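Local coordinates for protein (5-formylfuran-3-yl)methyl phosphate transaminase (Methanococcus jannaschii, PDB 2Z61) that transfers the amino group of alanine to a furancarboxaldehyde phosphate through its pyridoxal phosphate cofactor, making the furan precursor of methanofuran, at residues S98-G101 against L102-L106; A243-K246 against L247-L251; N356-E359 against G360-I364. All blocks are in the same frame, centred on the assembly; numbering follows the deposited sequence.

Interaction 1 (S98-G101 against L102-L106)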
# COMPACT_ATOMS: atom_id res chain seq x y z
N SER A 98 -6.20 3.78 4.96
CA SER A 98 -6.57 5.18 4.78
C SER A 98 -5.40 6.05 4.30
O SER A 98 -5.59 7.03 3.57
CB SER A 98 -7.13 5.72 6.11
OG SER A 98 -7.48 7.08 6.03
N SER A 99 -4.19 5.69 4.71
CA SER A 99 -2.99 6.42 4.32
C SER A 99 -2.76 6.38 2.81
O SER A 99 -2.49 7.40 2.19
CB SER A 99 -1.76 5.86 5.04
OG SER A 99 -1.86 6.13 6.43
N LEU A 100 -2.87 5.19 2.21
CA LEU A 100 -2.69 5.08 0.77
C LEU A 100 -3.81 5.82 0.06
O LEU A 100 -3.58 6.46 -0.96
CB LEU A 100 -2.69 3.61 0.31
CG LEU A 100 -1.33 2.99 -0.02
CD1 LEU A 100 -1.54 1.67 -0.77
CD2 LEU A 100 -0.52 3.96 -0.88
N GLY A 101 -5.02 5.72 0.59
CA GLY A 101 -6.15 6.40 -0.02
C GLY A 101 -5.87 7.89 -0.15
O GLY A 101 -6.00 8.46 -1.23
N LEU A 102 -5.48 8.51 0.96
CA LEU A 102 -5.16 9.93 0.96
C LEU A 102 -4.07 10.23 -0.08
O LEU A 102 -4.21 11.14 -0.89
CB LEU A 102 -4.69 10.36 2.35
CG LEU A 102 -4.31 11.83 2.51
CD1 LEU A 102 -5.55 12.71 2.45
CD2 LEU A 102 -3.59 12.02 3.84
N PHE A 103 -2.99 9.45 -0.04
CA PHE A 103 -1.91 9.68 -0.99
C PHE A 103 -2.40 9.66 -2.44
O PHE A 103 -2.03 10.51 -3.24
CB PHE A 103 -0.80 8.64 -0.82
CG PHE A 103 0.37 8.88 -1.73
CD1 PHE A 103 1.29 9.88 -1.45
CD2 PHE A 103 0.51 8.15 -2.90
CE1 PHE A 103 2.34 10.15 -2.32
CE2 PHE A 103 1.55 8.41 -3.78
CZ PHE A 103 2.46 9.41 -3.49
N PHE A 104 -3.22 8.66 -2.78
CA PHE A 104 -3.75 8.54 -4.12
C PHE A 104 -4.65 9.73 -4.48
O PHE A 104 -4.65 10.19 -5.62
CB PHE A 104 -4.56 7.24 -4.25
CG PHE A 104 -3.72 5.99 -4.25
CD1 PHE A 104 -4.33 4.74 -4.17
CD2 PHE A 104 -2.34 6.05 -4.36
CE1 PHE A 104 -3.57 3.56 -4.20
CE2 PHE A 104 -1.57 4.89 -4.39
CZ PHE A 104 -2.19 3.64 -4.31
N ALA A 105 -5.40 10.22 -3.49
CA ALA A 105 -6.29 11.37 -3.70
C ALA A 105 -5.48 12.60 -4.10
O ALA A 105 -5.78 13.24 -5.11
CB ALA A 105 -7.09 11.65 -2.42
N LEU A 106 -4.47 12.93 -3.30
CA LEU A 106 -3.61 14.07 -3.57
C LEU A 106 -2.92 13.93 -4.94
O LEU A 106 -2.85 14.89 -5.71
CB LEU A 106 -2.55 14.23 -2.47
CG LEU A 106 -3.01 14.80 -1.12
CD1 LEU A 106 -1.93 14.61 -0.06
CD2 LEU A 106 -3.35 16.29 -1.27

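Interaction 2 (A243-K246 against L247-L251)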
# COMPACT_ATOMS: atom_id res chain seq x y z
N ALA A 243 -9.27 7.89 -11.95
CA ALA A 243 -7.86 8.24 -11.86
C ALA A 243 -7.19 7.47 -10.72
O ALA A 243 -6.07 6.97 -10.87
CB ALA A 243 -7.70 9.74 -11.66
N ILE A 244 -7.86 7.40 -9.58
CA ILE A 244 -7.33 6.70 -8.42
C ILE A 244 -7.21 5.21 -8.72
O ILE A 244 -6.33 4.54 -8.21
CB ILE A 244 -8.22 6.95 -7.17
CG1 ILE A 244 -8.05 8.41 -6.72
CG2 ILE A 244 -7.85 6.01 -6.04
CD1 ILE A 244 -8.78 8.77 -5.45
N LEU A 245 -8.10 4.70 -9.58
CA LEU A 245 -8.06 3.29 -9.95
C LEU A 245 -6.76 2.95 -10.69
O LEU A 245 -6.15 1.91 -10.43
CB LEU A 245 -9.26 2.94 -10.84
CG LEU A 245 -9.38 1.48 -11.30
CD1 LEU A 245 -9.25 0.54 -10.10
CD2 LEU A 245 -10.72 1.27 -11.99
N LYS A 246 -6.36 3.82 -11.61
CA LYS A 246 -5.13 3.62 -12.36
C LYS A 246 -3.94 3.57 -11.41
O LYS A 246 -3.05 2.73 -11.57
CB LYS A 246 -4.93 4.75 -13.38
CG LYS A 246 -6.07 4.85 -14.39
CD LYS A 246 -6.07 6.20 -15.10
CE LYS A 246 -4.74 6.45 -15.80
NZ LYS A 246 -4.53 5.51 -16.94
N LEU A 247 -3.93 4.46 -10.42
CA LEU A 247 -2.86 4.48 -9.44
C LEU A 247 -2.87 3.17 -8.65
O LEU A 247 -1.82 2.57 -8.40
CB LEU A 247 -3.02 5.66 -8.49
CG LEU A 247 -2.77 7.05 -9.07
CD1 LEU A 247 -3.22 8.11 -8.08
CD2 LEU A 247 -1.28 7.22 -9.39
N GLN A 248 -4.06 2.75 -8.24
CA GLN A 248 -4.23 1.52 -7.47
C GLN A 248 -3.81 0.27 -8.25
O GLN A 248 -3.15 -0.61 -7.70
CB GLN A 248 -5.69 1.37 -7.02
CG GLN A 248 -6.02 0.01 -6.41
CD GLN A 248 -6.31 0.08 -4.92
OE1 GLN A 248 -5.54 0.64 -4.15
NE2 GLN A 248 -7.43 -0.49 -4.51
N GLN A 249 -4.18 0.20 -9.52
CA GLN A 249 -3.83 -0.95 -10.35
C GLN A 249 -2.33 -1.10 -10.54
O GLN A 249 -1.82 -2.21 -10.69
CB GLN A 249 -4.49 -0.84 -11.73
CG GLN A 249 -6.00 -0.77 -11.70
CD GLN A 249 -6.58 -0.47 -13.07
OE1 GLN A 249 -6.29 0.56 -13.67
NE2 GLN A 249 -7.41 -1.38 -13.57
N ASN A 250 -1.61 0.02 -10.52
CA ASN A 250 -0.16 -0.02 -10.70
C ASN A 250 0.62 -0.22 -9.41
O ASN A 250 1.46 -1.12 -9.32
CB ASN A 250 0.32 1.27 -11.39
CG ASN A 250 0.07 1.25 -12.90
OD1 ASN A 250 0.94 0.85 -13.68
ND2 ASN A 250 -1.12 1.69 -13.31
N LEU A 251 0.33 0.61 -8.41
CA LEU A 251 1.04 0.60 -7.14
C LEU A 251 0.66 -0.42 -6.07
O LEU A 251 1.50 -0.75 -5.22
CB LEU A 251 0.97 1.99 -6.49
CG LEU A 251 1.62 3.19 -7.19
CD1 LEU A 251 3.09 2.91 -7.36
CD2 LEU A 251 0.97 3.46 -8.53

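Interaction 3 (N356-E359 against G360-I364)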
# COMPACT_ATOMS: atom_id res chain seq x y z
N ASN A 356 -4.87 2.33 33.55
CA ASN A 356 -3.57 2.86 33.16
C ASN A 356 -3.62 4.38 33.00
O ASN A 356 -2.69 5.08 33.40
CB ASN A 356 -3.10 2.23 31.84
CG ASN A 356 -2.67 0.78 32.00
OD1 ASN A 356 -2.40 0.08 31.02
ND2 ASN A 356 -2.61 0.32 33.25
N ILE A 357 -4.72 4.88 32.44
CA ILE A 357 -4.86 6.32 32.25
C ILE A 357 -4.95 7.05 33.59
O ILE A 357 -4.38 8.14 33.75
CB ILE A 357 -6.13 6.64 31.40
CG1 ILE A 357 -5.98 6.03 30.00
CG2 ILE A 357 -6.32 8.15 31.29
CD1 ILE A 357 -7.18 6.24 29.11
N LYS A 358 -5.65 6.46 34.55
CA LYS A 358 -5.79 7.06 35.87
C LYS A 358 -4.43 7.24 36.53
O LYS A 358 -4.06 8.36 36.92
CB LYS A 358 -6.67 6.19 36.77
CG LYS A 358 -6.69 6.67 38.22
CD LYS A 358 -7.39 5.67 39.14
CE LYS A 358 -8.88 5.64 38.86
NZ LYS A 358 -9.52 6.93 39.24
N GLU A 359 -3.68 6.16 36.65
CA GLU A 359 -2.36 6.23 37.26
C GLU A 359 -1.48 7.19 36.48
O GLU A 359 -0.68 7.93 37.05
CB GLU A 359 -1.71 4.84 37.29
CG GLU A 359 -0.32 4.84 37.90
CD GLU A 359 0.08 3.48 38.43
OE1 GLU A 359 -0.01 2.50 37.67
OE2 GLU A 359 0.48 3.40 39.61
N GLY A 360 -1.65 7.19 35.16
CA GLY A 360 -0.88 8.08 34.32
C GLY A 360 -1.16 9.52 34.66
O GLY A 360 -0.25 10.33 34.80
N LEU A 361 -2.44 9.86 34.81
CA LEU A 361 -2.83 11.22 35.14
C LEU A 361 -2.40 11.57 36.57
O LEU A 361 -1.93 12.68 36.83
CB LEU A 361 -4.35 11.39 34.99
CG LEU A 361 -4.87 11.43 33.54
CD1 LEU A 361 -6.39 11.48 33.54
CD2 LEU A 361 -4.30 12.65 32.83
N GLU A 362 -2.55 10.62 37.49
CA GLU A 362 -2.16 10.85 38.87
C GLU A 362 -0.67 11.19 38.96
O GLU A 362 -0.29 12.11 39.68
CB GLU A 362 -2.46 9.61 39.72
CG GLU A 362 -3.91 9.50 40.16
CD GLU A 362 -4.30 10.55 41.19
OE1 GLU A 362 -4.20 11.76 40.89
OE2 GLU A 362 -4.69 10.17 42.31
N ARG A 363 0.16 10.45 38.23
CA ARG A 363 1.59 10.70 38.23
C ARG A 363 1.87 12.13 37.77
O ARG A 363 2.68 12.84 38.37
CB ARG A 363 2.32 9.73 37.30
CG ARG A 363 2.29 8.28 37.76
CD ARG A 363 3.15 7.42 36.85
NE ARG A 363 3.07 6.00 37.19
CZ ARG A 363 3.72 5.04 36.55
NH1 ARG A 363 4.50 5.33 35.52
NH2 ARG A 363 3.59 3.78 36.93
N ILE A 364 1.19 12.56 36.71
CA ILE A 364 1.37 13.91 36.19
C ILE A 364 0.99 14.94 37.25
O ILE A 364 1.61 15.99 37.34
CB ILE A 364 0.52 14.13 34.91
CG1 ILE A 364 0.95 13.14 33.82
CG2 ILE A 364 0.68 15.56 34.42
CD1 ILE A 364 0.10 13.19 32.57

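Interaction 1 (S98-G101 against L102-L106)
L100 and F104, one helical turn apart, carry the side-chain contact in the first turns of helix 98-109, the helix whose N-terminus receives the cofactor phosphate in this fold type I aminotransferase. Methyl CD2 of L100 rests 3.8 Å from CE2 of F104, the two side chains passing at a slant. The ring gets there because its CG stands beside the backbone N (chi1 -71°), which also lays one ring face over the carbonyl of L100: O of L100 is 3.3 Å from CG of F104. That same oxygen accepts the hydrogen bond from the backbone N of F104 (2.9 Å).

Further out, F104 packs on I244 and Q248, while L100 and F103 meet F252 and L251 of the second subunit, so bulky apolar residues suit this flank. L102 and A105 turn to I217 of the central sheet, where an alanine is small enough to suit close approach of the strand. At the helix start, the amides of S98 and S99 bind phosphate oxygens of the pyridoxal-lysine at position 222; small serines probably suit backbone N-H groups facing a phosphate, and the helix dipole probably favours that anion. O of S98 takes the hydrogen bond from N of L102 at 3.0 Å.

Interaction 2 (A243-K246 against L247-L251)
The C-terminal turns of helix 238-251, which lies at the dimer interface of this class I aminotransferase, are finished by an asparagine side chain that folds back on the backbone. Carbonyl O of K246 is gripped twice by N250: the backbone N reaches it at 3.2 Å, and the side-chain ND2 gives a shorter and almost straight bond of 2.8 Å (174° at the hydrogen). The two donors come from opposite faces of the carbonyl plane, and the oxygen lies in the plane of the N250 amide. Asparagine fits here because its short side chain lets the amide donate back to the helix while OD1 accepts from N128 of the second subunit, which fixes which way round the amide sits.

One residue earlier along the helix, L245 and Q249 meet at a slant, CG of L245 being 3.8 Å from the amide carbon CD of Q249. With CG placed beside its own backbone N (chi1 -59°), Q249 runs back past the carbonyl of L245, and its CG comes within 3.0 Å of O of L245. CG and the amide carbon of Q249 both lie against the leucine side chain, a place a flexible, partly exposed glutamine can fill with methylene and amide alike. An alanine in place of Q249 would probably leave L245 without this cover on one side and more open to water.

I244 and Q248 also pack on I93 of strand 92-95, and NE2 of Q248 donates to the carbonyls of I94 and S65. K246 curls near its end and donates from NZ to O of F9 of the second subunit. L247 leans back over the preceding turn, its CG 3.8 Å from O of A243.

Interaction 3 (N356-E359 against G360-I364)
Regular i to i+4 bonds run through this part of the C-terminal helix 354-368, from G360 N to N356 O (2.9 Å) through to R363 N to E359 O. On the inner face I357 and L361 run alongside each other in the same direction, with CG2 of I357 4.0 Å from CD1 of L361. This apolar ridge packs against V289, L288 and Y292 of the long helix 269-295, where branched aliphatic side chains suit a buried helix-helix seam.

On another face E359 and R363 pair across one turn. With CG of E359 anti to its backbone N (chi1 179°), that methylene lies 3.7 Å from NE of R363, and the extended chain beyond it carries the carboxylate toward NH2. The carboxylate and guanidinium planes are 56° apart, and the salt bridge from OE1 of E359 to NH2 of R363 is long, at 3.9 Å. R363 reaches this place with its chain straight from CG to NE, while its NH1 donates to the carbonyl of K328, and both side chains touch I32 of strand 32-33.

Long and skewed, the ion pair is likely to add only modest electrostatic stability; the firmer tie of the arginine is to K328, joining the C-terminal helix to the end of helix 317-328.

Interactions 1 and 2 lie next to each other, their centres 11 Å apart: CE1 of F104 is 3.5 Å from OE1 of Q248, and CB of F104 is 3.9 Å from CG2 of I244. Helix 238-251 thus backs the helix that holds the cofactor phosphate. Both also touch the second subunit, F103 of one chain packing on L251 of the other, so dimer interface and phosphate site share these two helices. Interaction 3 stands apart on the other side of the chain's centre, about 36 Å from interaction 1 and 46 Å from interaction 2 between centres; it belongs to the C-terminal helix and touches no other subunit.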